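Local coordinates for galactose-binding lectin (Arachis hypogaea, PDB 6VAW), which binds D-galactose-containing carbohydrates as a tetrameric legume lectin that carries calcium and manganese ions beside its sugar-binding pocket, at residues A[6-11]-A[15-20]; A[24-27]-A[31-34]; A[43-48]-A[106-111]; A[63-68]-A[87-92]; A[140-143]-A[147-150]. One frame throughout, in Å; residues are numbered along the deposited sequence.

Contact 1. Residues A[6-11]-A[15-20]; sequences FNFNSF and NPAINF
Ile18 N reaches back to Asn15 O over 3.3 Å, a long backbone bond that closes the type I turn Asn15-Ile18 and sets three of its side chains against Phe8 of segment 6-11. The main meeting is between Phe8 and Ile18, which come at each other from opposite directions: Phe8 CZ, the far corner of the ring, lies 3.4 Å from Ile18 CD1 and 3.7 Å from Ile18 CG1. The methyl arrives obliquely to the ring plane. Ile18 carries CG1 beside its backbone N (chi1 -58°), and this branch runs toward the aromatic ring, while the other branch, CG2, lies 3.5 Å above one face of the Phe20 ring, offset to its rim. Ala17 CB meets the Phe8 ring edge, 3.8 Å from CZ, and the amide of Asn15 also comes to that edge, its plane steeply inclined to the ring. Farther out, Phe11 turns its ring edge to the isoleucine, with CD1 4.3 Å from Ile18 CG1. The contact is buried and largely apolar, and it spans the two layers of the lectin sandwich. Strand 2-8 pairs with strand 217-229 through Phe8 and Trp223, whereas strand 18-22 borders strand 43-53 in the seven-stranded sheet; Ala17 also packs on Met50 of a neighbouring subunit.

Contact 2. Residues A[24-27]-A[31-34]; sequences VTVL and NIQL
Asn31 O receives Leu27 N at 2.9 Å, the hydrogen bond nearest the turn of this short antiparallel hairpin, and the CA-H of Val26 points to the same oxygen. Ile32 follows, opposite Val26 in a non-hydrogen-bonded pair, and its two branches divide the work: CG2, anti to the backbone N, lies 3.5 Å from Val24 CG1, while CG1, set beside that N (chi1 -78°), approaches Val26 CG2 at 4.1 Å. Gln33 forms the hydrogen-bonded pair with Thr25. Its N gives a bond of 2.9 Å to Thr25 O, and Gln33 O takes Thr25 N at 3.0 Å, both close to straight (165° and 170°). On the face they share, the two side chains run side by side in the same direction, with Thr25 OG1 3.7 Å from Gln33 CB; beyond it the extended Gln33 chain carries its amide across the methyls of Leu27. Leu34 closes the segment, its CD2 3.9 Å from Val24 CG2, the two side chains again pointing alike. Val26 and Ile32 make an apolar face packed on Phe20, while the face of Thr25 and Gln33 is mixed, the glutamine chain lying against Leu27; three backbone bonds hold the strands, and the side chains add mostly van der Waals contact.

Contact 3. Residues A[43-48]-A[106-111]; sequences VGRVLY and LGVSDT
Val43 touches the loop first: its CG1 branch, held anti to the backbone N (chi1 175°), rests 3.5 Å from Gly107 CA, and CG2 lies somewhat farther from the same carbon. Gly107 has a positive phi (76°), and with no side chain it lets Val43 pack directly on its CA; its carbonyl faces segment 43-48. Past Gly44, Arg45 supplies the polar part of the contact. Its NH1 donates to Gly107 O at 3.0 Å, a bent bond (146° at the hydrogen) with the oxygen tilted out of the guanidinium plane, and the aliphatic CD packs against that oxygen too, at 3.4 Å. Strand 43-53 belongs to the curved seven-stranded sheet of the legume lectin jelly roll, and the loop 106-111, which follows strand 84-91 in the chain, lies over its concave side, downstream of pocket residues Gly103 and Gly104. The same NH1 holds a water at 2.9 Å, near the guanidinium plane, and this water gives a hydrogen to Val108 O over 3.3 Å. The guanidinium is also held by strand 18-22 and another loop, NE bonding Gln21 OE1 and NH2 bonding Thr94 OG1, so its three nitrogens are all engaged. Val108 CG1 comes in obliquely, 3.9 Å from Arg45 NH1, and the valine leans on Ser207 and Ile86 of the sheet. Farther along the strand, Leu47 reaches Phe88, the ring that also packs against the Arg45 guanidinium. The side chain of Val108 is about 10 Å from the bound manganese ion.

Contact 4. Residues A[63-68]-A[87-92]; sequences ASFLTS and FFIAPE
Thr67 faces Phe87 and Phe65 faces Ile89 with 10.4 Å between Thr67 CA and Phe87 CA and 12.0 Å between Phe65 CA and Ile89 CA, the spacing of strands in two stacked layers rather than in one sheet. All four side chains project into the gap, and the partners of each pair come from opposite directions. Thr67 offers its methyl: CG2 sits 3.7 Å from Phe87 CZ and 4.0 Å from CE2, oblique to the ring. This follows from chi1 of -173°, which sets OG1 anti to the backbone N and CG2 between N and the carbonyl carbon, facing the phenylalanine. The hydroxyl has its own partners in strand 217-229, hydrogen-bonding both Ser224 O and Trp223 NE1, which satisfies a polar atom in an otherwise apolar layer. Phe65 reaches across the gap with its CZ, 4.0 Å from Ile89 CD1, the methyl again oblique to the ring. The ring also meets Phe204 edge-to-face, and Phe87 lies against Phe69 and Phe206. On the outer side of strand 64-74, Ser64 OG hydrogen-bonds Thr187 OG1 of a neighbouring subunit. Aromatic, isoleucine and threonine side chains meeting from two sheets in this way make up the hydrophobic core between the flat back sheet and the curved front sheet of the legume lectin sandwich.

Contact 5. Residues A[140-143]-A[147-150]; sequences IDVN and SVKT
Asp141 and Ser147 point their polar ends at each other: Ser147 OG donates to Asp141 OD1 at 2.6 Å, arriving nearly along the C-O axis of the carboxylate. The CB of Asp141 leads away from segment 147-150, but CG lies beside the backbone N (chi1 -66°) and the carboxylate swings OD1 round to the serine. Its other oxygen, OD2, is close to Glu121 OE1; such a pairing of acidic groups might be eased by the nearby manganese ion or by a proton held between them. Val142 and Val148 meet at an angle on a different side of the hairpin, CG2 to CG2 at 3.8 Å. Between these pairs runs the backbone: Ile140 N bonds to Lys149 O at 2.9 Å, and Ile140 O takes Val148 N at 3.0 Å in a more bent bond (135°). Val148 and Lys149 thus stand opposite Ile140, a classic beta bulge. The extended Lys149 leads away, and its NZ hydrogen-bonds Ala189 O. The hairpin of strands 137-141 and 149-152 borders the metal site: the side chain of Ser147 comes within about 4 Å of the manganese ion bound by Glu121, Asp123, Asp132 and His137, which places Ser147, and Asp141 beside Glu121, probably in its second shell.

Contacts 1, 3 and 4 are buried, whereas contacts 2 and 5, both short hairpins, are only partly so and rely on backbone hydrogen bonds, to which contact 5 adds a serine-carboxylate bond beside the metal site. Contacts 1 and 4 fill the space between the two sheets with apolar side chains; contact 3, about as small in buried area as contact 4, instead uses an arginine to reach a loop on the concave side. Shared neighbours tie them together: 18-22 and 43-53 pair through Asn19 and Leu47, Phe20 and Phe11 pack on contact 2, and Phe88 of segment 87-92 backs contact 3. Contact 5 lies across the chain's centre from contacts 1 and 2, at the metal-bearing end.

Contact 1. Residues A[6-11]-A[15-20]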
# COMPACT_ATOMS: atom_id res chain seq x y z
N PHE A 6 -3.68 -6.56 4.00
CA PHE A 6 -3.38 -7.61 3.03
C PHE A 6 -4.25 -7.46 1.80
O PHE A 6 -5.26 -6.77 1.84
CB PHE A 6 -3.51 -9.03 3.62
CG PHE A 6 -4.81 -9.44 4.27
CD1 PHE A 6 -5.87 -9.90 3.50
CD2 PHE A 6 -4.96 -9.43 5.65
CE1 PHE A 6 -7.06 -10.33 4.09
CE2 PHE A 6 -6.16 -9.85 6.24
CZ PHE A 6 -7.19 -10.32 5.46
N ASN A 7 -3.85 -8.10 0.71
CA ASN A 7 -4.60 -8.05 -0.53
C ASN A 7 -4.36 -9.35 -1.31
O ASN A 7 -3.21 -9.73 -1.54
CB ASN A 7 -4.23 -6.80 -1.37
CG ASN A 7 -4.86 -6.76 -2.75
OD1 ASN A 7 -4.16 -6.69 -3.76
ND2 ASN A 7 -6.18 -6.84 -2.83
N PHE A 8 -5.46 -10.02 -1.67
CA PHE A 8 -5.48 -11.25 -2.47
C PHE A 8 -6.21 -10.98 -3.77
O PHE A 8 -7.41 -10.74 -3.77
CB PHE A 8 -6.17 -12.42 -1.73
CG PHE A 8 -5.49 -12.92 -0.48
CD1 PHE A 8 -4.43 -13.81 -0.56
CD2 PHE A 8 -5.95 -12.55 0.77
CE1 PHE A 8 -3.80 -14.27 0.60
CE2 PHE A 8 -5.32 -13.01 1.93
CZ PHE A 8 -4.25 -13.86 1.84
N ASN A 9 -5.49 -11.01 -4.89
CA ASN A 9 -6.06 -10.87 -6.23
C ASN A 9 -6.44 -12.26 -6.75
O ASN A 9 -7.23 -12.41 -7.69
CB ASN A 9 -5.07 -10.19 -7.17
CG ASN A 9 -4.71 -8.80 -6.76
OD1 ASN A 9 -5.59 -7.97 -6.50
ND2 ASN A 9 -3.42 -8.52 -6.70
N SER A 10 -5.81 -13.28 -6.15
CA SER A 10 -5.94 -14.69 -6.41
C SER A 10 -5.52 -15.47 -5.17
O SER A 10 -4.92 -14.90 -4.24
CB SER A 10 -5.07 -15.10 -7.60
OG SER A 10 -3.70 -14.86 -7.32
N PHE A 11 -5.80 -16.76 -5.17
CA PHE A 11 -5.47 -17.65 -4.08
C PHE A 11 -4.73 -18.88 -4.61
O PHE A 11 -4.82 -19.20 -5.80
CB PHE A 11 -6.74 -18.07 -3.32
CG PHE A 11 -7.56 -16.92 -2.79
CD1 PHE A 11 -7.25 -16.33 -1.57
CD2 PHE A 11 -8.66 -16.44 -3.50
CE1 PHE A 11 -8.04 -15.30 -1.06
CE2 PHE A 11 -9.44 -15.40 -2.99
CZ PHE A 11 -9.12 -14.83 -1.78
N ASN A 15 -0.48 -21.51 0.35
CA ASN A 15 -0.24 -20.11 0.72
C ASN A 15 -0.38 -20.09 2.23
O ASN A 15 -1.48 -20.37 2.72
CB ASN A 15 -1.25 -19.17 0.02
CG ASN A 15 -0.99 -17.69 0.20
OD1 ASN A 15 -1.47 -16.87 -0.60
ND2 ASN A 15 -0.29 -17.29 1.26
N PRO A 16 0.73 -19.88 2.99
CA PRO A 16 0.62 -19.93 4.46
C PRO A 16 -0.32 -18.87 5.06
O PRO A 16 -0.71 -19.05 6.21
CB PRO A 16 2.06 -19.72 4.95
CG PRO A 16 2.79 -19.14 3.81
CD PRO A 16 2.11 -19.59 2.56
N ALA A 17 -0.72 -17.83 4.30
CA ALA A 17 -1.62 -16.74 4.80
C ALA A 17 -3.09 -17.14 4.91
O ALA A 17 -3.86 -16.36 5.50
CB ALA A 17 -1.50 -15.50 3.91
N ILE A 18 -3.48 -18.29 4.31
CA ILE A 18 -4.85 -18.79 4.29
C ILE A 18 -4.99 -20.19 4.95
O ILE A 18 -4.37 -21.17 4.50
CB ILE A 18 -5.45 -18.80 2.84
CG1 ILE A 18 -5.45 -17.39 2.19
CG2 ILE A 18 -6.89 -19.38 2.85
CD1 ILE A 18 -6.33 -16.28 2.91
N ASN A 19 -5.86 -20.29 5.98
CA ASN A 19 -6.23 -21.53 6.65
C ASN A 19 -7.46 -22.08 5.96
O ASN A 19 -8.46 -21.36 5.86
CB ASN A 19 -6.53 -21.36 8.15
CG ASN A 19 -5.39 -21.02 9.08
OD1 ASN A 19 -5.60 -20.37 10.11
ND2 ASN A 19 -4.17 -21.46 8.78
N PHE A 20 -7.40 -23.30 5.45
CA PHE A 20 -8.51 -23.96 4.77
C PHE A 20 -9.20 -24.94 5.73
O PHE A 20 -8.52 -25.72 6.40
CB PHE A 20 -8.02 -24.67 3.49
CG PHE A 20 -7.41 -23.75 2.46
CD1 PHE A 20 -8.21 -23.06 1.56
CD2 PHE A 20 -6.03 -23.56 2.40
CE1 PHE A 20 -7.65 -22.19 0.61
CE2 PHE A 20 -5.46 -22.68 1.46
CZ PHE A 20 -6.27 -22.03 0.55

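Contact 2. Residues A[24-27]-A[31-34]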
# COMPACT_ATOMS: atom_id res chain seq x y z
N VAL A 24 -13.13 -26.97 1.20
CA VAL A 24 -12.55 -25.94 0.31
C VAL A 24 -11.49 -26.49 -0.64
O VAL A 24 -10.66 -27.32 -0.25
CB VAL A 24 -11.95 -24.76 1.12
CG1 VAL A 24 -11.66 -23.57 0.23
CG2 VAL A 24 -12.88 -24.35 2.22
N THR A 25 -11.51 -25.99 -1.88
CA THR A 25 -10.53 -26.27 -2.93
C THR A 25 -10.15 -24.94 -3.62
O THR A 25 -10.91 -23.96 -3.58
CB THR A 25 -11.06 -27.29 -3.95
OG1 THR A 25 -12.28 -26.83 -4.53
CG2 THR A 25 -11.25 -28.69 -3.36
N VAL A 26 -8.96 -24.90 -4.22
CA VAL A 26 -8.50 -23.77 -4.99
C VAL A 26 -8.51 -24.22 -6.46
O VAL A 26 -7.88 -25.22 -6.80
CB VAL A 26 -7.13 -23.21 -4.52
CG1 VAL A 26 -6.62 -22.12 -5.47
CG2 VAL A 26 -7.22 -22.67 -3.08
N LEU A 27 -9.26 -23.50 -7.30
CA LEU A 27 -9.34 -23.78 -8.74
C LEU A 27 -8.09 -23.24 -9.45
O LEU A 27 -7.39 -22.38 -8.90
CB LEU A 27 -10.62 -23.18 -9.35
CG LEU A 27 -11.96 -23.57 -8.67
CD1 LEU A 27 -13.09 -22.82 -9.27
CD2 LEU A 27 -12.24 -25.06 -8.77
N ASN A 31 -9.42 -18.90 -8.00
CA ASN A 31 -10.62 -18.74 -7.18
C ASN A 31 -10.68 -19.81 -6.11
O ASN A 31 -10.23 -20.93 -6.32
CB ASN A 31 -11.90 -18.84 -8.03
CG ASN A 31 -12.17 -17.75 -9.05
OD1 ASN A 31 -13.14 -17.83 -9.80
ND2 ASN A 31 -11.36 -16.73 -9.12
N ILE A 32 -11.29 -19.46 -4.98
CA ILE A 32 -11.55 -20.39 -3.89
C ILE A 32 -12.96 -20.90 -4.08
O ILE A 32 -13.89 -20.09 -4.20
CB ILE A 32 -11.34 -19.73 -2.49
CG1 ILE A 32 -9.84 -19.63 -2.15
CG2 ILE A 32 -12.09 -20.49 -1.41
CD1 ILE A 32 -9.54 -18.97 -0.80
N GLN A 33 -13.14 -22.23 -4.11
CA GLN A 33 -14.45 -22.88 -4.16
C GLN A 33 -14.71 -23.44 -2.77
O GLN A 33 -13.94 -24.27 -2.30
CB GLN A 33 -14.50 -23.97 -5.25
CG GLN A 33 -15.89 -24.55 -5.39
CD GLN A 33 -16.02 -25.60 -6.45
OE1 GLN A 33 -16.53 -26.70 -6.19
NE2 GLN A 33 -15.63 -25.26 -7.68
N LEU A 34 -15.76 -22.95 -2.08
CA LEU A 34 -15.95 -23.33 -0.69
C LEU A 34 -16.63 -24.66 -0.46
O LEU A 34 -16.26 -25.33 0.49
CB LEU A 34 -16.70 -22.26 0.07
CG LEU A 34 -15.90 -20.96 0.35
CD1 LEU A 34 -16.82 -19.80 0.65
CD2 LEU A 34 -14.89 -21.15 1.48

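Contact 3. Residues A[43-48]-A[106-111]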
# COMPACT_ATOMS: atom_id res chain seq x y z
N VAL A 43 -19.59 -28.25 3.89
CA VAL A 43 -19.19 -27.01 4.56
C VAL A 43 -17.71 -26.77 4.24
O VAL A 43 -16.89 -27.68 4.41
CB VAL A 43 -19.44 -26.98 6.10
CG1 VAL A 43 -18.89 -25.70 6.72
CG2 VAL A 43 -20.91 -27.14 6.44
N GLY A 44 -17.41 -25.56 3.82
CA GLY A 44 -16.05 -25.11 3.53
C GLY A 44 -15.85 -23.70 4.04
O GLY A 44 -16.75 -22.87 3.92
N ARG A 45 -14.71 -23.43 4.68
CA ARG A 45 -14.38 -22.12 5.21
C ARG A 45 -12.92 -21.79 4.94
O ARG A 45 -12.07 -22.69 4.93
CB ARG A 45 -14.67 -22.01 6.72
CG ARG A 45 -15.82 -22.87 7.24
CD ARG A 45 -16.38 -22.39 8.57
NE ARG A 45 -15.38 -22.30 9.63
CZ ARG A 45 -15.66 -22.00 10.89
NH1 ARG A 45 -16.93 -21.81 11.26
NH2 ARG A 45 -14.70 -21.90 11.79
N VAL A 46 -12.62 -20.50 4.70
CA VAL A 46 -11.26 -19.99 4.54
C VAL A 46 -11.08 -18.89 5.57
O VAL A 46 -11.98 -18.07 5.75
CB VAL A 46 -10.88 -19.53 3.11
CG1 VAL A 46 -10.91 -20.69 2.14
CG2 VAL A 46 -11.74 -18.37 2.60
N LEU A 47 -9.93 -18.87 6.25
CA LEU A 47 -9.61 -17.85 7.25
C LEU A 47 -8.27 -17.22 6.95
O LEU A 47 -7.36 -17.92 6.47
CB LEU A 47 -9.56 -18.44 8.67
CG LEU A 47 -10.80 -19.16 9.19
CD1 LEU A 47 -10.42 -20.19 10.23
CD2 LEU A 47 -11.81 -18.19 9.76
N TYR A 48 -8.13 -15.91 7.26
CA TYR A 48 -6.82 -15.28 7.19
C TYR A 48 -6.06 -15.93 8.35
O TYR A 48 -6.61 -16.01 9.45
CB TYR A 48 -6.91 -13.76 7.24
CG TYR A 48 -5.56 -13.11 7.10
CD1 TYR A 48 -4.85 -13.18 5.90
CD2 TYR A 48 -4.98 -12.42 8.17
CE1 TYR A 48 -3.61 -12.57 5.76
CE2 TYR A 48 -3.72 -11.83 8.05
CZ TYR A 48 -3.04 -11.91 6.84
OH TYR A 48 -1.82 -11.29 6.70
N LEU A 106 -24.95 -22.11 7.41
CA LEU A 106 -23.88 -21.46 6.63
C LEU A 106 -22.45 -21.85 7.11
O LEU A 106 -21.47 -21.16 6.80
CB LEU A 106 -24.06 -19.91 6.62
CG LEU A 106 -25.40 -19.40 6.08
CD1 LEU A 106 -25.54 -17.88 6.31
CD2 LEU A 106 -25.61 -19.78 4.60
N GLY A 107 -22.35 -22.97 7.84
CA GLY A 107 -21.09 -23.48 8.38
C GLY A 107 -20.54 -22.75 9.59
O GLY A 107 -19.39 -22.97 9.97
N VAL A 108 -21.34 -21.90 10.23
CA VAL A 108 -20.86 -21.09 11.36
C VAL A 108 -21.68 -21.33 12.63
O VAL A 108 -21.27 -20.89 13.70
CB VAL A 108 -20.77 -19.57 11.04
CG1 VAL A 108 -19.68 -19.29 10.03
CG2 VAL A 108 -22.12 -19.03 10.55
N SER A 109 -22.84 -22.00 12.51
CA SER A 109 -23.66 -22.20 13.69
C SER A 109 -24.08 -23.66 13.90
O SER A 109 -23.86 -24.52 13.04
CB SER A 109 -24.89 -21.32 13.60
OG SER A 109 -25.74 -21.75 12.54
N ASP A 110 -24.71 -23.93 15.06
CA ASP A 110 -25.24 -25.25 15.36
C ASP A 110 -26.63 -25.39 14.70
O ASP A 110 -27.08 -24.46 14.02
CB ASP A 110 -25.30 -25.51 16.88
CG ASP A 110 -26.10 -24.53 17.73
OD1 ASP A 110 -27.06 -23.93 17.21
OD2 ASP A 110 -25.79 -24.40 18.93
N THR A 111 -27.31 -26.53 14.92
CA THR A 111 -28.64 -26.83 14.37
C THR A 111 -29.67 -25.78 14.80
O THR A 111 -30.55 -25.44 14.00
CB THR A 111 -29.08 -28.24 14.79
OG1 THR A 111 -28.08 -29.17 14.37
CG2 THR A 111 -30.41 -28.65 14.17
O HOH W 1 -18.02 -21.21 13.83

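Contact 4. Residues A[63-68]-A[87-92]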
# COMPACT_ATOMS: atom_id res chain seq x y z
N ALA A 63 -10.50 -1.56 17.15
CA ALA A 63 -10.00 -1.27 15.81
C ALA A 63 -11.14 -0.90 14.86
O ALA A 63 -12.30 -1.29 15.07
CB ALA A 63 -9.26 -2.49 15.27
N SER A 64 -10.81 -0.11 13.83
CA SER A 64 -11.70 0.16 12.72
C SER A 64 -11.16 -0.69 11.60
O SER A 64 -9.97 -1.04 11.63
CB SER A 64 -11.73 1.64 12.34
OG SER A 64 -12.53 2.39 13.24
N PHE A 65 -11.98 -1.02 10.62
CA PHE A 65 -11.47 -1.74 9.46
C PHE A 65 -12.27 -1.41 8.20
O PHE A 65 -13.42 -0.94 8.26
CB PHE A 65 -11.37 -3.26 9.69
CG PHE A 65 -12.67 -4.00 9.89
CD1 PHE A 65 -13.49 -4.31 8.81
CD2 PHE A 65 -13.02 -4.48 11.15
CE1 PHE A 65 -14.67 -5.04 8.98
CE2 PHE A 65 -14.21 -5.21 11.33
CZ PHE A 65 -15.02 -5.47 10.26
N LEU A 66 -11.59 -1.62 7.06
CA LEU A 66 -12.11 -1.45 5.72
C LEU A 66 -11.77 -2.74 4.98
O LEU A 66 -10.60 -3.10 4.92
CB LEU A 66 -11.51 -0.22 5.01
CG LEU A 66 -11.74 -0.16 3.49
CD1 LEU A 66 -13.28 0.02 3.18
CD2 LEU A 66 -10.92 0.93 2.85
N THR A 67 -12.77 -3.40 4.42
CA THR A 67 -12.48 -4.63 3.68
C THR A 67 -13.35 -4.68 2.45
O THR A 67 -14.47 -4.20 2.46
CB THR A 67 -12.60 -5.92 4.57
OG1 THR A 67 -12.15 -7.06 3.83
CG2 THR A 67 -14.00 -6.18 5.12
N SER A 68 -12.78 -5.19 1.36
CA SER A 68 -13.50 -5.39 0.12
C SER A 68 -13.24 -6.80 -0.40
O SER A 68 -12.15 -7.35 -0.22
CB SER A 68 -13.10 -4.35 -0.92
OG SER A 68 -13.34 -3.02 -0.45
N PHE A 87 -19.43 -13.78 5.32
CA PHE A 87 -18.16 -13.15 5.66
C PHE A 87 -18.20 -13.05 7.17
O PHE A 87 -19.12 -12.42 7.70
CB PHE A 87 -17.99 -11.77 4.97
CG PHE A 87 -16.91 -10.95 5.61
CD1 PHE A 87 -15.57 -11.32 5.50
CD2 PHE A 87 -17.22 -9.80 6.33
CE1 PHE A 87 -14.56 -10.54 6.09
CE2 PHE A 87 -16.21 -9.02 6.91
CZ PHE A 87 -14.90 -9.40 6.80
N PHE A 88 -17.28 -13.72 7.88
CA PHE A 88 -17.44 -13.73 9.33
C PHE A 88 -16.14 -13.44 10.08
O PHE A 88 -15.04 -13.48 9.54
CB PHE A 88 -18.06 -15.07 9.80
CG PHE A 88 -17.13 -16.27 9.72
CD1 PHE A 88 -16.83 -16.85 8.49
CD2 PHE A 88 -16.56 -16.81 10.86
CE1 PHE A 88 -15.93 -17.93 8.40
CE2 PHE A 88 -15.70 -17.92 10.78
CZ PHE A 88 -15.39 -18.48 9.55
N ILE A 89 -16.33 -13.12 11.36
CA ILE A 89 -15.32 -12.77 12.37
C ILE A 89 -15.57 -13.67 13.53
O ILE A 89 -16.71 -13.76 13.97
CB ILE A 89 -15.39 -11.30 12.79
CG1 ILE A 89 -15.67 -10.37 11.62
CG2 ILE A 89 -14.11 -10.92 13.54
CD1 ILE A 89 -16.13 -8.92 12.06
N ALA A 90 -14.55 -14.38 14.01
CA ALA A 90 -14.81 -15.34 15.08
C ALA A 90 -13.58 -15.53 15.98
O ALA A 90 -12.51 -15.08 15.60
CB ALA A 90 -15.25 -16.69 14.48
N PRO A 91 -13.71 -16.19 17.16
CA PRO A 91 -12.51 -16.42 18.02
C PRO A 91 -11.40 -17.12 17.21
O PRO A 91 -11.71 -17.86 16.25
CB PRO A 91 -13.04 -17.30 19.16
CG PRO A 91 -14.50 -16.97 19.23
CD PRO A 91 -14.91 -16.78 17.78
N GLU A 92 -10.12 -16.86 17.54
CA GLU A 92 -8.97 -17.39 16.78
C GLU A 92 -8.97 -18.93 16.68
O GLU A 92 -8.41 -19.44 15.70
CB GLU A 92 -7.62 -16.87 17.31
CG GLU A 92 -7.29 -17.22 18.75
CD GLU A 92 -6.16 -16.43 19.39
OE1 GLU A 92 -5.15 -16.16 18.70
OE2 GLU A 92 -6.29 -16.11 20.59

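Contact 5. Residues A[140-143]-A[147-150]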
# COMPACT_ATOMS: atom_id res chain seq x y z
N ILE A 140 -27.05 -9.15 8.68
CA ILE A 140 -26.00 -8.88 9.65
C ILE A 140 -26.33 -9.81 10.81
O ILE A 140 -27.44 -9.77 11.33
CB ILE A 140 -25.81 -7.40 10.03
CG1 ILE A 140 -25.21 -6.61 8.81
CG2 ILE A 140 -24.93 -7.27 11.28
CD1 ILE A 140 -25.04 -5.08 9.01
N ASP A 141 -25.37 -10.65 11.16
CA ASP A 141 -25.51 -11.73 12.15
C ASP A 141 -24.65 -11.54 13.35
O ASP A 141 -23.46 -11.32 13.22
CB ASP A 141 -25.12 -13.07 11.53
CG ASP A 141 -26.03 -13.54 10.42
OD1 ASP A 141 -27.10 -12.92 10.23
OD2 ASP A 141 -25.72 -14.57 9.81
N VAL A 142 -25.22 -11.76 14.50
CA VAL A 142 -24.52 -11.63 15.77
C VAL A 142 -24.83 -12.88 16.59
O VAL A 142 -25.89 -12.98 17.22
CB VAL A 142 -24.85 -10.30 16.54
CG1 VAL A 142 -24.05 -10.21 17.83
CG2 VAL A 142 -24.59 -9.07 15.66
N ASN A 143 -23.89 -13.85 16.54
CA ASN A 143 -23.94 -15.13 17.27
C ASN A 143 -25.14 -16.00 16.85
O ASN A 143 -25.50 -16.94 17.55
CB ASN A 143 -23.95 -14.90 18.79
CG ASN A 143 -22.67 -14.28 19.31
OD1 ASN A 143 -21.57 -14.52 18.82
ND2 ASN A 143 -22.79 -13.46 20.33
N SER A 147 -30.74 -13.46 11.75
CA SER A 147 -30.12 -12.14 11.64
C SER A 147 -30.74 -11.03 12.49
O SER A 147 -31.96 -10.95 12.68
CB SER A 147 -30.10 -11.68 10.19
OG SER A 147 -29.54 -12.66 9.34
N VAL A 148 -29.86 -10.16 12.98
CA VAL A 148 -30.27 -8.96 13.72
C VAL A 148 -31.03 -8.06 12.73
O VAL A 148 -32.03 -7.45 13.10
CB VAL A 148 -29.03 -8.26 14.36
CG1 VAL A 148 -29.37 -6.88 14.90
CG2 VAL A 148 -28.42 -9.14 15.46
N LYS A 149 -30.59 -8.04 11.46
CA LYS A 149 -31.19 -7.23 10.40
C LYS A 149 -30.92 -7.85 9.04
O LYS A 149 -29.88 -8.44 8.83
CB LYS A 149 -30.59 -5.81 10.47
CG LYS A 149 -31.45 -4.74 9.86
CD LYS A 149 -30.64 -3.51 9.78
CE LYS A 149 -31.46 -2.29 9.63
NZ LYS A 149 -30.61 -1.13 9.89
N THR A 150 -31.86 -7.68 8.12
CA THR A 150 -31.72 -8.14 6.73
C THR A 150 -32.21 -7.06 5.77
O THR A 150 -32.99 -6.18 6.15
CB THR A 150 -32.45 -9.48 6.42
OG1 THR A 150 -33.86 -9.28 6.46
CG2 THR A 150 -32.02 -10.66 7.29